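Local coordinates for Exo beta-1,2-glucooligosaccharide sophorohydrolase (non-reducing end) (Parabacteroides distasonis ATCC 8503, PDB 5Z06), which hydrolyses linear beta-1,2-glucan and beta-1,2-glucooligosaccharides of four or more units in exo fashion, releasing sophorose from the non-reducing end, at residues Ser14-Asp19 against Gly639-Gly644; Ala25-Thr28 against Trp32-Asn35. All blocks are in the same frame, centred on the assembly; numbering follows the deposited sequence.

From the N terminus, the chain leaves strand 9-11, enters the loop that carries 14-19 and then runs into strand 23-28. Interaction 2 is formed immediately afterwards: only three residues separate 25-28 from 32-35, so it closes a short turn between the edge strand of a five-stranded antiparallel sheet and a short strand of a neighbouring seven-stranded one. Interaction 1 closes a far longer loop, bringing 14-19 against 639-644 across 619 intervening residues, and interaction 2 lies wholly within that span. The first contact therefore joins the N-terminal beta-rich region to the helical C-terminal part of the enzyme, whereas the second is local; their centres are about 24 Å apart.

Interaction 1: residues Ser14-Asp19 against Gly639-Gly644; sequences SLMKGD and GSFLWG
M16 lays the end of its side chain on one face of the F641 ring. Its CE methyl stands almost above the ring centre, 3.7 Å from the F641 centroid and 12° off the ring normal, a CH-pi contact. The sulfur comes in obliquely, 33° off that normal, and sits nearer the root of the ring, with M16 SD 3.4 Å from F641 CG; together they make a Met-aromatic contact. Bends at chi2 and chi3 (the latter -104°) fold the M16 chain so that both SD and CE face the ring. The contact links a loop of the N-terminal beta-rich region to helix 639-642 of the glucoamylase-like part, and V659 touches both M16 and F641. Beside the ring, the backbone L15 O rests 3.4 Å from F641 CB. A leucine in place of F641 has no flat face to set under the M16 methyl, and the thioether end would probably be freer to turn. The extended K17 chain reaches loosely across, its NZ 4.1 Å from S640 CB. Within the loop, S14 OG donates to M16 O over 2.6 Å, in the carbonyl plane and on a lone pair, tying the S14 side chain to the backbone two residues on.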
ATOM      1  N   SER A  14       6.902   9.368 -12.798  1.00 31.33           N
ATOM      2  CA  SER A  14       7.321   9.643 -11.431  1.00 30.62           C
ATOM      3  C   SER A  14       6.105  10.175 -10.715  1.00 32.20           C
ATOM      4  O   SER A  14       5.489  11.139 -11.187  1.00 34.65           O
ATOM      5  CB  SER A  14       8.428  10.675 -11.406  1.00 28.34           C
ATOM      6  OG  SER A  14       8.918  10.840 -10.107  1.00 29.35           O
ATOM      7  N   LEU A  15       5.733   9.533  -9.608  1.00 29.92           N
ATOM      8  CA  LEU A  15       4.668  10.048  -8.752  1.00 30.93           C
ATOM      9  C   LEU A  15       5.095  11.301  -8.017  1.00 29.35           C
ATOM     10  O   LEU A  15       4.254  12.068  -7.580  1.00 30.96           O
ATOM     11  CB  LEU A  15       4.190   8.976  -7.762  1.00 32.84           C
ATOM     12  CG  LEU A  15       3.586   7.721  -8.413  1.00 33.13           C
ATOM     13  CD1 LEU A  15       3.182   6.681  -7.379  1.00 33.54           C
ATOM     14  CD2 LEU A  15       2.384   8.105  -9.272  1.00 30.94           C
ATOM     15  N   MET A  16       6.399  11.513  -7.885  1.00 30.65           N
ATOM     16  CA  MET A  16       6.924  12.765  -7.343  1.00 30.75           C
ATOM     17  C   MET A  16       7.430  13.672  -8.458  1.00 30.90           C
ATOM     18  O   MET A  16       7.910  13.203  -9.474  1.00 31.97           O
ATOM     19  CB  MET A  16       8.050  12.482  -6.336  1.00 29.56           C
ATOM     20  CG  MET A  16       7.611  11.707  -5.112  1.00 30.72           C
ATOM     21  SD  MET A  16       6.290  12.516  -4.188  1.00 28.94           S
ATOM     22  CE  MET A  16       7.156  13.182  -2.775  1.00 29.49           C
ATOM     23  N   LYS A  17       7.323  14.980  -8.246  1.00 31.67           N
ATOM     24  CA  LYS A  17       7.912  15.946  -9.145  1.00 31.98           C
ATOM     25  C   LYS A  17       9.379  16.050  -8.862  1.00 28.78           C
ATOM     26  O   LYS A  17       9.881  15.480  -7.892  1.00 25.79           O
ATOM     27  CB  LYS A  17       7.267  17.321  -8.977  1.00 37.65           C
ATOM     28  CG  LYS A  17       5.838  17.341  -9.465  1.00 43.97           C
ATOM     29  CD  LYS A  17       5.087  18.574  -9.000  1.00 49.24           C
ATOM     30  CE  LYS A  17       3.581  18.349  -9.131  1.00 53.74           C
ATOM     31  NZ  LYS A  17       2.825  19.387  -8.374  1.00 56.72           N
ATOM     32  N   GLY A  18      10.053  16.769  -9.754  1.00 27.95           N
ATOM     33  CA  GLY A  18      11.405  17.249  -9.548  1.00 27.85           C
ATOM     34  C   GLY A  18      12.456  16.258  -9.966  1.00 25.79           C
ATOM     35  O   GLY A  18      13.210  16.514 -10.864  1.00 25.02           O
ATOM     36  N   ASP A  19      12.493  15.128  -9.285  1.00 26.88           N
ATOM     37  CA  ASP A  19      13.474  14.101  -9.529  1.00 27.88           C
ATOM     38  C   ASP A  19      12.905  12.724  -9.206  1.00 27.74           C
ATOM     39  O   ASP A  19      11.887  12.608  -8.543  1.00 27.92           O
ATOM     40  CB  ASP A  19      14.716  14.367  -8.677  1.00 28.21           C
ATOM     41  CG  ASP A  19      14.410  14.454  -7.183  1.00 29.15           C
ATOM     42  OD1 ASP A  19      14.181  13.429  -6.511  1.00 32.09           O
ATOM     43  OD2 ASP A  19      14.424  15.568  -6.655  1.00 32.30           O
ATOM     44  N   GLY A 639      -1.460  16.443  -1.520  1.00 26.82           N
ATOM     45  CA  GLY A 639      -2.369  15.632  -2.295  1.00 26.50           C
ATOM     46  C   GLY A 639      -1.938  15.398  -3.712  1.00 25.87           C
ATOM     47  O   GLY A 639      -2.200  14.335  -4.234  1.00 23.21           O
ATOM     48  N   SER A 640      -1.258  16.371  -4.323  1.00 27.28           N
ATOM     49  CA  SER A 640      -0.750  16.217  -5.695  1.00 26.96           C
ATOM     50  C   SER A 640      -0.005  14.914  -5.922  1.00 26.93           C
ATOM     51  O   SER A 640      -0.122  14.312  -6.978  1.00 27.44           O
ATOM     52  CB  SER A 640       0.173  17.373  -6.050  1.00 27.17           C
ATOM     53  OG  SER A 640       1.221  17.409  -5.130  1.00 29.21           O
ATOM     54  N   PHE A 641       0.763  14.486  -4.921  1.00 27.67           N
ATOM     55  CA  PHE A 641       1.439  13.185  -4.961  1.00 25.22           C
ATOM     56  C   PHE A 641       0.886  12.168  -4.002  1.00 24.70           C
ATOM     57  O   PHE A 641       1.034  10.997  -4.248  1.00 25.70           O
ATOM     58  CB  PHE A 641       2.944  13.330  -4.706  1.00 25.74           C
ATOM     59  CG  PHE A 641       3.295  13.779  -3.317  1.00 25.47           C
ATOM     60  CD1 PHE A 641       3.480  12.855  -2.300  1.00 25.66           C
ATOM     61  CD2 PHE A 641       3.489  15.121  -3.041  1.00 25.42           C
ATOM     62  CE1 PHE A 641       3.827  13.258  -1.033  1.00 24.16           C
ATOM     63  CE2 PHE A 641       3.809  15.537  -1.758  1.00 25.72           C
ATOM     64  CZ  PHE A 641       3.986  14.600  -0.760  1.00 25.49           C
ATOM     65  N   LEU A 642       0.279  12.601  -2.901  1.00 24.76           N
ATOM     66  CA  LEU A 642      -0.094  11.694  -1.822  1.00 25.00           C
ATOM     67  C   LEU A 642      -1.539  11.196  -1.869  1.00 26.00           C
ATOM     68  O   LEU A 642      -1.846  10.175  -1.270  1.00 25.48           O
ATOM     69  CB  LEU A 642       0.177  12.354  -0.474  1.00 25.99           C
ATOM     70  CG  LEU A 642       0.163  11.477   0.767  1.00 25.49           C
ATOM     71  CD1 LEU A 642       1.150  10.344   0.598  1.00 25.42           C
ATOM     72  CD2 LEU A 642       0.556  12.300   1.980  1.00 26.77           C
ATOM     73  N   TRP A 643      -2.430  11.918  -2.551  1.00 26.42           N
ATOM     74  CA  TRP A 643      -3.840  11.520  -2.636  1.00 25.35           C
ATOM     75  C   TRP A 643      -4.088  10.772  -3.930  1.00 24.74           C
ATOM     76  O   TRP A 643      -3.760  11.245  -4.989  1.00 25.70           O
ATOM     77  CB  TRP A 643      -4.746  12.718  -2.582  1.00 25.17           C
ATOM     78  CG  TRP A 643      -6.157  12.351  -2.674  1.00 24.63           C
ATOM     79  CD1 TRP A 643      -6.963  12.529  -3.739  1.00 26.42           C
ATOM     80  CD2 TRP A 643      -6.951  11.744  -1.653  1.00 24.97           C
ATOM     81  NE1 TRP A 643      -8.223  12.064  -3.464  1.00 28.00           N
ATOM     82  CE2 TRP A 643      -8.252  11.589  -2.180  1.00 26.61           C
ATOM     83  CE3 TRP A 643      -6.701  11.341  -0.337  1.00 24.79           C
ATOM     84  CZ2 TRP A 643      -9.305  11.036  -1.444  1.00 25.90           C
ATOM     85  CZ3 TRP A 643      -7.750  10.780   0.410  1.00 25.43           C
ATOM     86  CH2 TRP A 643      -9.043  10.638  -0.156  1.00 26.49           C
ATOM     87  N   GLY A 644      -4.676   9.603  -3.822  1.00 24.14           N
ATOM     88  CA  GLY A 644      -4.880   8.743  -4.950  1.00 24.67           C
ATOM     89  C   GLY A 644      -6.279   8.152  -4.929  1.00 24.89           C
ATOM     90  O   GLY A 644      -7.136   8.541  -4.110  1.00 23.37           O
TER

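Interaction 2: residues Ala25-Thr28 against Trp32-Asn35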
ATOM      1  N   ALA A  25      22.229   9.324 -11.216  1.00 32.12           N
ATOM      2  CA  ALA A  25      22.937  10.096 -12.214  1.00 32.01           C
ATOM      3  C   ALA A  25      24.161  10.675 -11.539  1.00 32.06           C
ATOM      4  O   ALA A  25      24.072  11.291 -10.481  1.00 32.35           O
ATOM      5  CB  ALA A  25      22.056  11.169 -12.811  1.00 31.86           C
ATOM      6  N   LYS A  26      25.313  10.403 -12.119  1.00 30.02           N
ATOM      7  CA  LYS A  26      26.560  10.823 -11.533  1.00 31.29           C
ATOM      8  C   LYS A  26      27.528  11.055 -12.648  1.00 30.02           C
ATOM      9  O   LYS A  26      27.308  10.616 -13.772  1.00 28.03           O
ATOM     10  CB  LYS A  26      27.099   9.795 -10.536  1.00 34.92           C
ATOM     11  CG  LYS A  26      27.212   8.380 -11.066  1.00 39.92           C
ATOM     12  CD  LYS A  26      27.448   7.343  -9.959  1.00 43.96           C
ATOM     13  CE  LYS A  26      28.907   7.212  -9.547  1.00 46.76           C
ATOM     14  NZ  LYS A  26      29.325   5.785  -9.455  1.00 48.14           N
ATOM     15  N   TYR A  27      28.593  11.767 -12.334  1.00 30.81           N
ATOM     16  CA  TYR A  27      29.534  12.191 -13.351  1.00 31.29           C
ATOM     17  C   TYR A  27      30.872  12.487 -12.740  1.00 30.28           C
ATOM     18  O   TYR A  27      31.001  12.732 -11.534  1.00 29.17           O
ATOM     19  CB  TYR A  27      29.008  13.440 -14.103  1.00 31.09           C
ATOM     20  CG  TYR A  27      28.805  14.588 -13.168  1.00 30.13           C
ATOM     21  CD1 TYR A  27      29.839  15.499 -12.913  1.00 30.50           C
ATOM     22  CD2 TYR A  27      27.612  14.724 -12.466  1.00 30.32           C
ATOM     23  CE1 TYR A  27      29.675  16.527 -11.998  1.00 30.92           C
ATOM     24  CE2 TYR A  27      27.431  15.756 -11.565  1.00 30.69           C
ATOM     25  CZ  TYR A  27      28.463  16.652 -11.330  1.00 31.63           C
ATOM     26  OH  TYR A  27      28.286  17.663 -10.430  1.00 31.58           O
ATOM     27  N   THR A  28      31.856  12.476 -13.618  1.00 33.27           N
ATOM     28  CA  THR A  28      33.207  12.890 -13.326  1.00 33.93           C
ATOM     29  C   THR A  28      33.452  14.039 -14.285  1.00 34.08           C
ATOM     30  O   THR A  28      33.413  13.866 -15.516  1.00 32.19           O
ATOM     31  CB  THR A  28      34.202  11.780 -13.625  1.00 34.37           C
ATOM     32  OG1 THR A  28      33.773  10.591 -12.973  1.00 37.18           O
ATOM     33  CG2 THR A  28      35.617  12.158 -13.161  1.00 34.34           C
ATOM     34  N   TRP A  32      29.284  15.988 -17.401  1.00 29.10           N
ATOM     35  CA  TRP A  32      28.231  16.394 -16.538  1.00 28.88           C
ATOM     36  C   TRP A  32      26.974  15.654 -16.895  1.00 28.98           C
ATOM     37  O   TRP A  32      26.757  15.304 -18.042  1.00 30.51           O
ATOM     38  CB  TRP A  32      28.026  17.909 -16.615  1.00 29.23           C
ATOM     39  CG  TRP A  32      26.960  18.379 -15.699  1.00 30.07           C
ATOM     40  CD1 TRP A  32      26.936  18.270 -14.325  1.00 31.29           C
ATOM     41  CD2 TRP A  32      25.719  18.972 -16.072  1.00 30.53           C
ATOM     42  NE1 TRP A  32      25.758  18.786 -13.830  1.00 29.57           N
ATOM     43  CE2 TRP A  32      24.995  19.221 -14.881  1.00 30.39           C
ATOM     44  CE3 TRP A  32      25.149  19.337 -17.294  1.00 30.45           C
ATOM     45  CZ2 TRP A  32      23.745  19.821 -14.888  1.00 29.35           C
ATOM     46  CZ3 TRP A  32      23.889  19.934 -17.292  1.00 29.40           C
ATOM     47  CH2 TRP A  32      23.216  20.179 -16.098  1.00 29.72           C
ATOM     48  N   ILE A  33      26.187  15.351 -15.874  1.00 28.78           N
ATOM     49  CA  ILE A  33      24.808  14.957 -16.066  1.00 29.18           C
ATOM     50  C   ILE A  33      23.942  15.652 -15.022  1.00 27.71           C
ATOM     51  O   ILE A  33      24.294  15.728 -13.836  1.00 29.30           O
ATOM     52  CB  ILE A  33      24.600  13.422 -16.058  1.00 28.60           C
ATOM     53  CG1 ILE A  33      23.130  13.101 -16.283  1.00 28.87           C
ATOM     54  CG2 ILE A  33      25.118  12.779 -14.762  1.00 29.24           C
ATOM     55  CD1 ILE A  33      22.885  11.689 -16.760  1.00 30.73           C
ATOM     56  N   LYS A  34      22.803  16.157 -15.484  1.00 27.58           N
ATOM     57  CA  LYS A  34      21.926  16.911 -14.643  1.00 28.07           C
ATOM     58  C   LYS A  34      21.300  15.939 -13.675  1.00 28.19           C
ATOM     59  O   LYS A  34      20.830  14.876 -14.083  1.00 30.69           O
ATOM     60  CB  LYS A  34      20.846  17.614 -15.471  1.00 28.16           C
ATOM     61  CG  LYS A  34      20.004  18.578 -14.662  1.00 28.44           C
ATOM     62  CD  LYS A  34      18.918  19.187 -15.526  1.00 27.79           C
ATOM     63  CE  LYS A  34      17.858  19.891 -14.726  1.00 28.89           C
ATOM     64  NZ  LYS A  34      16.775  20.432 -15.604  1.00 29.03           N
ATOM     65  N   ASN A  35      21.300  16.315 -12.400  1.00 27.51           N
ATOM     66  CA  ASN A  35      20.795  15.459 -11.344  1.00 28.02           C
ATOM     67  C   ASN A  35      20.419  16.280 -10.130  1.00 29.32           C
ATOM     68  O   ASN A  35      20.960  17.354  -9.908  1.00 27.55           O
ATOM     69  CB  ASN A  35      21.854  14.422 -10.927  1.00 27.64           C
ATOM     70  CG  ASN A  35      23.018  15.048 -10.179  1.00 26.54           C
ATOM     71  OD1 ASN A  35      23.073  14.981  -8.959  1.00 29.56           O
ATOM     72  ND2 ASN A  35      23.926  15.694 -10.901  1.00 25.44           N
TER
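Y27 and W32 form an edge-to-face aromatic pair, the indole presenting its edge to a face of the phenol ring. W32 CD1 makes the closest approach, standing over the centre of the Y27 ring and 3.7 Å from Y27 CZ. The Y27 ring and the five-membered ring of W32 have centroids 4.9 Å apart, with their planes inclined at 70°. With its CG set between the backbone N and the carbonyl carbon (chi1 60°), the Y27 ring is carried over the W32-I33 backbone, where it meets the indole.

Apolar contacts gather round I33. Its CG2 branch nestles between the side chains of A25 and Y27, 4.0 Å from A25 CB and 3.9 Å from Y27 CD2. The same methyl packs tightly on the backbone, 3.2 Å from K26 O. Further along, A25 CB meets N35 CB at 3.8 Å.

No hydrogen bond joins 25-28 to 32-35, although the segments run roughly antiparallel. Strand 23-28 pairs instead with 65-71, and strand 32-33 with 53-59, each in a different sheet; the connection thus has the character of a beta-arch, its two arms meeting through side chains. I33 also touches W66 and S68 of strand 65-71, filling the layer between the sheets.

The polar contribution comes from N35. Its ND2 lies at the edge of the Y27 ring, near the ring plane and 3.6 Å from Y27 CE2. The same nitrogen donates to I33 O over 3.0 Å in a fairly straight bond (162° at the hydrogen), while OD1 accepts from the backbone N of H38, so both ends of the amide are engaged and its rotation is fixed.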